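Local coordinates for protein bottromycin amidohydrolase (Streptomyces purpureus, PDB 6I5S) that probably hydrolyses an amide bond in a thiazoline-specific gatekeeping step of bottromycin biosynthesis, as a zinc-dependent amidohydrolase, at residues A[34-46]-A[55-69]. Numbering follows the deposited sequence.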
ATOM      1  N   ARG A  34      24.913  -6.032  -2.901  1.00 37.66           N
ATOM      2  CA  ARG A  34      25.516  -5.408  -1.731  1.00 34.61           C
ATOM      3  C   ARG A  34      25.546  -6.388  -0.568  1.00 42.97           C
ATOM      4  O   ARG A  34      24.855  -7.423  -0.600  1.00 37.09           O
ATOM      5  CB  ARG A  34      24.734  -4.176  -1.346  1.00 42.77           C
ATOM      6  CG  ARG A  34      24.965  -3.016  -2.272  1.00 42.97           C
ATOM      7  CD  ARG A  34      24.767  -1.806  -1.510  1.00 47.41           C
ATOM      8  NE  ARG A  34      25.123  -0.624  -2.269  1.00 44.04           N
ATOM      9  CZ  ARG A  34      24.673   0.579  -1.941  1.00 40.72           C
ATOM     10  NH1 ARG A  34      23.942   0.733  -0.861  1.00 41.40           N
ATOM     11  NH2 ARG A  34      24.986   1.629  -2.657  1.00 41.91           N
ATOM     12  N   PRO A  35      26.321  -6.080   0.479  1.00 39.09           N
ATOM     13  CA  PRO A  35      26.353  -6.951   1.663  1.00 42.40           C
ATOM     14  C   PRO A  35      24.977  -7.047   2.309  1.00 38.84           C
ATOM     15  O   PRO A  35      24.220  -6.063   2.356  1.00 41.97           O
ATOM     16  CB  PRO A  35      27.361  -6.246   2.589  1.00 44.97           C
ATOM     17  CG  PRO A  35      28.166  -5.410   1.709  1.00 42.09           C
ATOM     18  CD  PRO A  35      27.287  -4.959   0.604  1.00 44.21           C
ATOM     19  N   ARG A  36      24.649  -8.238   2.828  1.00 31.98           N
ATOM     20  CA  ARG A  36      23.388  -8.414   3.561  1.00 30.73           C
ATOM     21  C   ARG A  36      23.644  -8.777   5.013  1.00 32.14           C
ATOM     22  O   ARG A  36      22.753  -9.297   5.698  1.00 36.06           O
ATOM     23  CB  ARG A  36      22.494  -9.456   2.892  1.00 32.63           C
ATOM     24  CG  ARG A  36      22.013  -8.972   1.519  1.00 30.85           C
ATOM     25  CD  ARG A  36      21.296 -10.053   0.740  1.00 30.93           C
ATOM     26  NE  ARG A  36      21.124  -9.629  -0.653  1.00 30.89           N
ATOM     27  CZ  ARG A  36      20.016  -9.142  -1.204  1.00 32.88           C
ATOM     28  NH1 ARG A  36      18.909  -8.942  -0.494  1.00 33.09           N
ATOM     29  NH2 ARG A  36      20.065  -8.769  -2.484  1.00 31.73           N
ATOM     30  N   THR A  37      24.851  -8.475   5.482  1.00 34.11           N
ATOM     31  CA  THR A  37      25.270  -8.743   6.845  1.00 38.61           C
ATOM     32  C   THR A  37      25.791  -7.452   7.425  1.00 42.54           C
ATOM     33  O   THR A  37      26.607  -6.783   6.793  1.00 37.77           O
ATOM     34  CB  THR A  37      26.345  -9.854   6.878  1.00 42.75           C
ATOM     35  OG1 THR A  37      25.715 -11.108   6.528  1.00 41.54           O
ATOM     36  CG2 THR A  37      26.993  -9.938   8.289  1.00 40.72           C
ATOM     37  N   HIS A  38      25.297  -7.084   8.601  1.00 42.19           N
ATOM     38  CA  HIS A  38      25.567  -5.766   9.171  1.00 35.93           C
ATOM     39  C   HIS A  38      25.569  -5.851  10.680  1.00 34.98           C
ATOM     40  O   HIS A  38      24.952  -6.732  11.265  1.00 39.40           O
ATOM     41  CB  HIS A  38      24.495  -4.739   8.790  1.00 36.39           C
ATOM     42  CG  HIS A  38      24.259  -4.616   7.319  1.00 33.43           C
ATOM     43  ND1 HIS A  38      25.030  -3.802   6.512  1.00 39.63           N
ATOM     44  CD2 HIS A  38      23.388  -5.247   6.503  1.00 34.59           C
ATOM     45  CE1 HIS A  38      24.608  -3.911   5.263  1.00 40.00           C
ATOM     46  NE2 HIS A  38      23.615  -4.780   5.231  1.00 35.89           N
ATOM     47  N   VAL A  39      26.181  -4.855  11.297  1.00 35.31           N
ATOM     48  CA  VAL A  39      25.932  -4.509  12.689  1.00 37.69           C
ATOM     49  C   VAL A  39      25.595  -3.024  12.719  1.00 44.59           C
ATOM     50  O   VAL A  39      26.379  -2.200  12.233  1.00 43.38           O
ATOM     51  CB  VAL A  39      27.133  -4.811  13.587  1.00 43.47           C
ATOM     52  CG1 VAL A  39      26.828  -4.388  15.033  1.00 45.84           C
ATOM     53  CG2 VAL A  39      27.465  -6.261  13.523  1.00 45.37           C
ATOM     54  N   PHE A  40      24.424  -2.680  13.247  1.00 38.43           N
ATOM     55  CA  PHE A  40      24.025  -1.284  13.454  1.00 41.97           C
ATOM     56  C   PHE A  40      24.082  -1.028  14.957  1.00 37.64           C
ATOM     57  O   PHE A  40      23.394  -1.705  15.727  1.00 40.17           O
ATOM     58  CB  PHE A  40      22.608  -1.006  12.920  1.00 37.05           C
ATOM     59  CG  PHE A  40      22.434  -1.272  11.451  1.00 35.26           C
ATOM     60  CD1 PHE A  40      22.695  -0.298  10.523  1.00 37.84           C
ATOM     61  CD2 PHE A  40      22.036  -2.511  10.998  1.00 37.20           C
ATOM     62  CE1 PHE A  40      22.569  -0.551   9.191  1.00 39.06           C
ATOM     63  CE2 PHE A  40      21.886  -2.757   9.682  1.00 37.34           C
ATOM     64  CZ  PHE A  40      22.158  -1.786   8.770  1.00 37.52           C
ATOM     65  N   LYS A  41      24.888  -0.060  15.375  1.00 37.32           N
ATOM     66  CA  LYS A  41      25.101   0.194  16.796  1.00 46.04           C
ATOM     67  C   LYS A  41      24.027   1.116  17.344  1.00 44.46           C
ATOM     68  O   LYS A  41      23.530   2.000  16.639  1.00 36.73           O
ATOM     69  CB  LYS A  41      26.474   0.830  17.029  1.00 57.61           C
ATOM     70  CG  LYS A  41      27.628  -0.148  16.948  1.00 77.63           C
ATOM     71  CD  LYS A  41      28.774   0.388  16.102  1.00111.63           C
ATOM     72  CE  LYS A  41      29.298   1.723  16.620  1.00146.77           C
ATOM     73  NZ  LYS A  41      30.526   2.179  15.900  1.00158.92           N
ATOM     74  N   ALA A  42      23.658   0.879  18.604  1.00 41.52           N
ATOM     75  CA  ALA A  42      22.858   1.816  19.376  1.00 39.21           C
ATOM     76  C   ALA A  42      21.516   2.109  18.704  1.00 38.13           C
ATOM     77  O   ALA A  42      21.140   3.266  18.492  1.00 41.92           O
ATOM     78  CB  ALA A  42      23.638   3.103  19.614  1.00 43.95           C
ATOM     79  N   VAL A  43      20.764   1.047  18.401  1.00 33.81           N
ATOM     80  CA  VAL A  43      19.506   1.172  17.681  1.00 39.86           C
ATOM     81  C   VAL A  43      18.394   1.203  18.708  1.00 41.31           C
ATOM     82  O   VAL A  43      18.378   0.372  19.628  1.00 40.50           O
ATOM     83  CB  VAL A  43      19.303  -0.007  16.704  1.00 38.64           C
ATOM     84  CG1 VAL A  43      17.883  -0.078  16.195  1.00 34.35           C
ATOM     85  CG2 VAL A  43      20.259   0.096  15.515  1.00 37.41           C
ATOM     86  N   GLY A  44      17.462   2.157  18.552  1.00 40.07           N
ATOM     87  CA  GLY A  44      16.229   2.144  19.306  1.00 40.18           C
ATOM     88  C   GLY A  44      15.090   1.544  18.475  1.00 39.42           C
ATOM     89  O   GLY A  44      14.617   2.142  17.497  1.00 40.74           O
ATOM     90  N   LEU A  45      14.681   0.334  18.811  1.00 38.45           N
ATOM     91  CA  LEU A  45      13.615  -0.338  18.068  1.00 38.49           C
ATOM     92  C   LEU A  45      12.291   0.239  18.532  1.00 42.41           C
ATOM     93  O   LEU A  45      11.966   0.172  19.722  1.00 41.26           O
ATOM     94  CB  LEU A  45      13.648  -1.846  18.289  1.00 46.63           C
ATOM     95  CG  LEU A  45      12.483  -2.681  17.710  1.00 44.78           C
ATOM     96  CD1 LEU A  45      12.424  -2.520  16.214  1.00 47.21           C
ATOM     97  CD2 LEU A  45      12.580  -4.170  18.105  1.00 51.72           C
ATOM     98  N   ILE A  46      11.548   0.847  17.616  1.00 44.38           N
ATOM     99  CA  ILE A  46      10.232   1.381  17.949  1.00 38.55           C
ATOM    100  C   ILE A  46       9.199   0.263  17.845  1.00 38.61           C
ATOM    101  O   ILE A  46       9.144  -0.463  16.841  1.00 39.22           O
ATOM    102  CB  ILE A  46       9.897   2.568  17.036  1.00 35.35           C
ATOM    103  CG1 ILE A  46      10.915   3.708  17.305  1.00 37.23           C
ATOM    104  CG2 ILE A  46       8.474   3.042  17.249  1.00 42.23           C
ATOM    105  CD1 ILE A  46      10.752   4.878  16.368  1.00 37.60           C
ATOM    106  N   PRO A  55      15.330   0.160  24.772  1.00 42.76           N
ATOM    107  CA  PRO A  55      16.637   0.713  25.088  1.00 40.52           C
ATOM    108  C   PRO A  55      17.600   0.482  23.942  1.00 41.46           C
ATOM    109  O   PRO A  55      17.361  -0.377  23.080  1.00 38.01           O
ATOM    110  CB  PRO A  55      17.059  -0.042  26.362  1.00 52.48           C
ATOM    111  CG  PRO A  55      16.195  -1.227  26.449  1.00 49.25           C
ATOM    112  CD  PRO A  55      14.897  -0.799  25.804  1.00 48.74           C
ATOM    113  N   PRO A  56      18.692   1.238  23.884  1.00 40.19           N
ATOM    114  CA  PRO A  56      19.587   1.143  22.729  1.00 42.67           C
ATOM    115  C   PRO A  56      20.249  -0.223  22.674  1.00 38.68           C
ATOM    116  O   PRO A  56      20.845  -0.680  23.650  1.00 39.04           O
ATOM    117  CB  PRO A  56      20.615   2.258  22.988  1.00 38.14           C
ATOM    118  CG  PRO A  56      20.540   2.526  24.403  1.00 42.69           C
ATOM    119  CD  PRO A  56      19.144   2.253  24.841  1.00 43.04           C
ATOM    120  N   ARG A  57      20.179  -0.859  21.517  1.00 36.39           N
ATOM    121  CA  ARG A  57      20.806  -2.154  21.366  1.00 36.61           C
ATOM    122  C   ARG A  57      21.483  -2.228  20.012  1.00 36.38           C
ATOM    123  O   ARG A  57      21.069  -1.584  19.046  1.00 39.63           O
ATOM    124  CB  ARG A  57      19.779  -3.265  21.508  1.00 50.17           C
ATOM    125  CG  ARG A  57      19.135  -3.335  22.887  1.00 55.38           C
ATOM    126  CD  ARG A  57      18.299  -4.603  23.017  1.00 64.31           C
ATOM    127  NE  ARG A  57      17.751  -4.781  24.357  1.00 58.82           N
ATOM    128  CZ  ARG A  57      16.457  -4.933  24.631  1.00 60.05           C
ATOM    129  NH1 ARG A  57      15.549  -4.957  23.652  1.00 51.94           N
ATOM    130  NH2 ARG A  57      16.071  -5.078  25.892  1.00 63.68           N
ATOM    131  N   ASP A  58      22.554  -2.990  19.962  1.00 33.68           N
ATOM    132  CA  ASP A  58      23.251  -3.195  18.705  1.00 36.97           C
ATOM    133  C   ASP A  58      22.566  -4.305  17.937  1.00 40.18           C
ATOM    134  O   ASP A  58      22.383  -5.419  18.450  1.00 44.21           O
ATOM    135  CB  ASP A  58      24.718  -3.544  18.961  1.00 37.10           C
ATOM    136  CG  ASP A  58      25.488  -2.464  19.712  1.00 41.80           C
ATOM    137  OD1 ASP A  58      25.139  -1.262  19.688  1.00 43.70           O
ATOM    138  OD2 ASP A  58      26.516  -2.827  20.321  1.00 47.11           O
ATOM    139  N   LEU A  59      22.203  -4.003  16.702  1.00 32.80           N
ATOM    140  CA  LEU A  59      21.419  -4.882  15.854  1.00 36.90           C
ATOM    141  C   LEU A  59      22.344  -5.670  14.929  1.00 37.23           C
ATOM    142  O   LEU A  59      23.086  -5.073  14.144  1.00 37.86           O
ATOM    143  CB  LEU A  59      20.447  -4.034  15.031  1.00 36.97           C
ATOM    144  CG  LEU A  59      19.760  -4.764  13.877  1.00 45.82           C
ATOM    145  CD1 LEU A  59      18.897  -5.924  14.407  1.00 42.05           C
ATOM    146  CD2 LEU A  59      18.921  -3.804  13.067  1.00 43.18           C
ATOM    147  N   GLU A  60      22.274  -6.996  14.999  1.00 35.36           N
ATOM    148  CA  GLU A  60      23.042  -7.871  14.125  1.00 36.40           C
ATOM    149  C   GLU A  60      22.142  -8.429  13.035  1.00 36.26           C
ATOM    150  O   GLU A  60      21.104  -9.050  13.326  1.00 35.44           O
ATOM    151  CB  GLU A  60      23.670  -9.009  14.917  1.00 47.95           C
ATOM    152  CG  GLU A  60      24.450  -9.941  14.028  1.00 67.52           C
ATOM    153  CD  GLU A  60      25.008 -11.130  14.747  1.00 72.64           C
ATOM    154  OE1 GLU A  60      24.962 -11.165  15.997  1.00 69.51           O
ATOM    155  OE2 GLU A  60      25.494 -12.030  14.033  1.00 57.84           O
ATOM    156  N   VAL A  61      22.513  -8.168  11.781  1.00 34.06           N
ATOM    157  CA  VAL A  61      21.845  -8.726  10.600  1.00 33.68           C
ATOM    158  C   VAL A  61      22.810  -9.702   9.943  1.00 38.01           C
ATOM    159  O   VAL A  61      23.971  -9.361   9.694  1.00 36.45           O
ATOM    160  CB  VAL A  61      21.438  -7.613   9.622  1.00 41.71           C
ATOM    161  CG1 VAL A  61      20.830  -8.188   8.368  1.00 35.52           C
ATOM    162  CG2 VAL A  61      20.433  -6.661  10.279  1.00 43.75           C
ATOM    163  N   ALA A  62      22.331 -10.906   9.664  1.00 38.50           N
ATOM    164  CA  ALA A  62      23.147 -11.968   9.090  1.00 36.21           C
ATOM    165  C   ALA A  62      22.420 -12.500   7.865  1.00 36.89           C
ATOM    166  O   ALA A  62      21.345 -13.088   7.989  1.00 35.85           O
ATOM    167  CB  ALA A  62      23.384 -13.068  10.111  1.00 40.18           C
ATOM    168  N   ASP A  63      23.011 -12.299   6.681  1.00 41.01           N
ATOM    169  CA  ASP A  63      22.432 -12.796   5.427  1.00 43.73           C
ATOM    170  C   ASP A  63      20.970 -12.396   5.306  1.00 34.26           C
ATOM    171  O   ASP A  63      20.115 -13.194   4.923  1.00 35.30           O
ATOM    172  CB  ASP A  63      22.558 -14.325   5.310  1.00 53.98           C
ATOM    173  CG  ASP A  63      22.362 -14.811   3.884  1.00 65.25           C
ATOM    174  OD1 ASP A  63      22.655 -14.031   2.953  1.00 79.15           O
ATOM    175  OD2 ASP A  63      21.926 -15.955   3.693  1.00 90.77           O
ATOM    176  N   GLY A  64      20.680 -11.131   5.634  1.00 33.76           N
ATOM    177  CA  GLY A  64      19.361 -10.590   5.458  1.00 33.02           C
ATOM    178  C   GLY A  64      18.328 -11.028   6.482  1.00 34.71           C
ATOM    179  O   GLY A  64      17.134 -10.901   6.232  1.00 33.81           O
ATOM    180  N   VAL A  65      18.747 -11.576   7.612  1.00 36.02           N
ATOM    181  CA  VAL A  65      17.830 -11.986   8.666  1.00 39.16           C
ATOM    182  C   VAL A  65      18.248 -11.284   9.944  1.00 33.35           C
ATOM    183  O   VAL A  65      19.443 -11.147  10.214  1.00 36.37           O
ATOM    184  CB  VAL A  65      17.850 -13.527   8.861  1.00 36.86           C
ATOM    185  CG1 VAL A  65      17.085 -13.925  10.094  1.00 43.95           C
ATOM    186  CG2 VAL A  65      17.326 -14.236   7.609  1.00 46.14           C
ATOM    187  N   VAL A  66      17.268 -10.851  10.738  1.00 34.11           N
ATOM    188  CA  VAL A  66      17.578 -10.274  12.039  1.00 35.91           C
ATOM    189  C   VAL A  66      18.142 -11.378  12.937  1.00 35.59           C
ATOM    190  O   VAL A  66      17.438 -12.305  13.339  1.00 41.06           O
ATOM    191  CB  VAL A  66      16.345  -9.610  12.649  1.00 33.23           C
ATOM    192  CG1 VAL A  66      16.599  -9.139  14.062  1.00 34.75           C
ATOM    193  CG2 VAL A  66      15.923  -8.450  11.779  1.00 31.89           C
ATOM    194  N   ALA A  67      19.428 -11.280  13.252  1.00 37.94           N
ATOM    195  CA  ALA A  67      20.087 -12.305  14.042  1.00 39.05           C
ATOM    196  C   ALA A  67      19.977 -12.048  15.536  1.00 45.07           C
ATOM    197  O   ALA A  67      19.928 -13.006  16.308  1.00 43.12           O
ATOM    198  CB  ALA A  67      21.562 -12.407  13.663  1.00 40.46           C
ATOM    199  N   GLY A  68      19.964 -10.789  15.976  1.00 41.91           N
ATOM    200  CA  GLY A  68      19.897 -10.548  17.400  1.00 51.92           C
ATOM    201  C   GLY A  68      20.167  -9.105  17.747  1.00 44.61           C
ATOM    202  O   GLY A  68      20.535  -8.281  16.905  1.00 37.70           O
ATOM    203  N   TRP A  69      19.999  -8.832  19.033  1.00 38.36           N
ATOM    204  CA  TRP A  69      20.128  -7.505  19.614  1.00 33.48           C
ATOM    205  C   TRP A  69      21.071  -7.622  20.787  1.00 40.25           C
ATOM    206  O   TRP A  69      20.835  -8.463  21.661  1.00 41.13           O
ATOM    207  CB  TRP A  69      18.762  -6.987  20.113  1.00 38.52           C
ATOM    208  CG  TRP A  69      17.714  -6.901  19.069  1.00 35.18           C
ATOM    209  CD1 TRP A  69      16.852  -7.879  18.709  1.00 34.63           C
ATOM    210  CD2 TRP A  69      17.433  -5.778  18.228  1.00 41.73           C
ATOM    211  NE1 TRP A  69      16.062  -7.450  17.676  1.00 37.37           N
ATOM    212  CE2 TRP A  69      16.389  -6.151  17.377  1.00 43.29           C
ATOM    213  CE3 TRP A  69      17.969  -4.495  18.110  1.00 47.36           C
ATOM    214  CZ2 TRP A  69      15.862  -5.284  16.423  1.00 47.03           C
ATOM    215  CZ3 TRP A  69      17.439  -3.640  17.168  1.00 43.54           C
ATOM    216  CH2 TRP A  69      16.405  -4.033  16.340  1.00 41.85           C
TER
HETATM  217  O   HOH W   1      16.422  -1.312  20.757  1.00 43.55           O
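The antiparallel pairing of His38-Lys41 with Arg57-Ala62 belongs to a small three-stranded sheet, with Phe40 and Leu59 as a central hydrogen-bonded pair: Phe40 N reaches Leu59 O at 2.9 Å and Leu59 N returns to Phe40 O, both in the carbonyl plane. A beta bulge then shifts the register by one, and Val43 N meets Arg57 O at 2.7 Å from above the carbonyl plane. The Asp58 side chain bridges to the corner: its CG lies anti to its carbonyl carbon (chi1 -60°), bringing OD1 to 2.8 Å from Ala42 N, nearly along the C-O axis, while Thr72 OG1 also bonds OD1. With an alanine here, the Ala42 N-H and the Thr72 hydroxyl would probably both lose their shared partner, leaving the corner freer to move. Beyond it the chain enters a second, mixed sheet, pairing with strand 84-95. On the face carrying His38, Phe40, Leu59 and Val61, Phe40 CD2 lies beside Leu59 CD2, 4.0 Å away, and its ring meets Phe404 and Phe428. Val43 CG1 touches the Trp69 edge in plane, 3.7 Å from CZ3, whereas Leu59 CD1 lies over one indole face, offset toward its rim. At the far end, Thr37 OG1 accepts the N-H of Asp63, within the type I' turn Ala62-Val65, at 3.0 Å and nearly straight (170°).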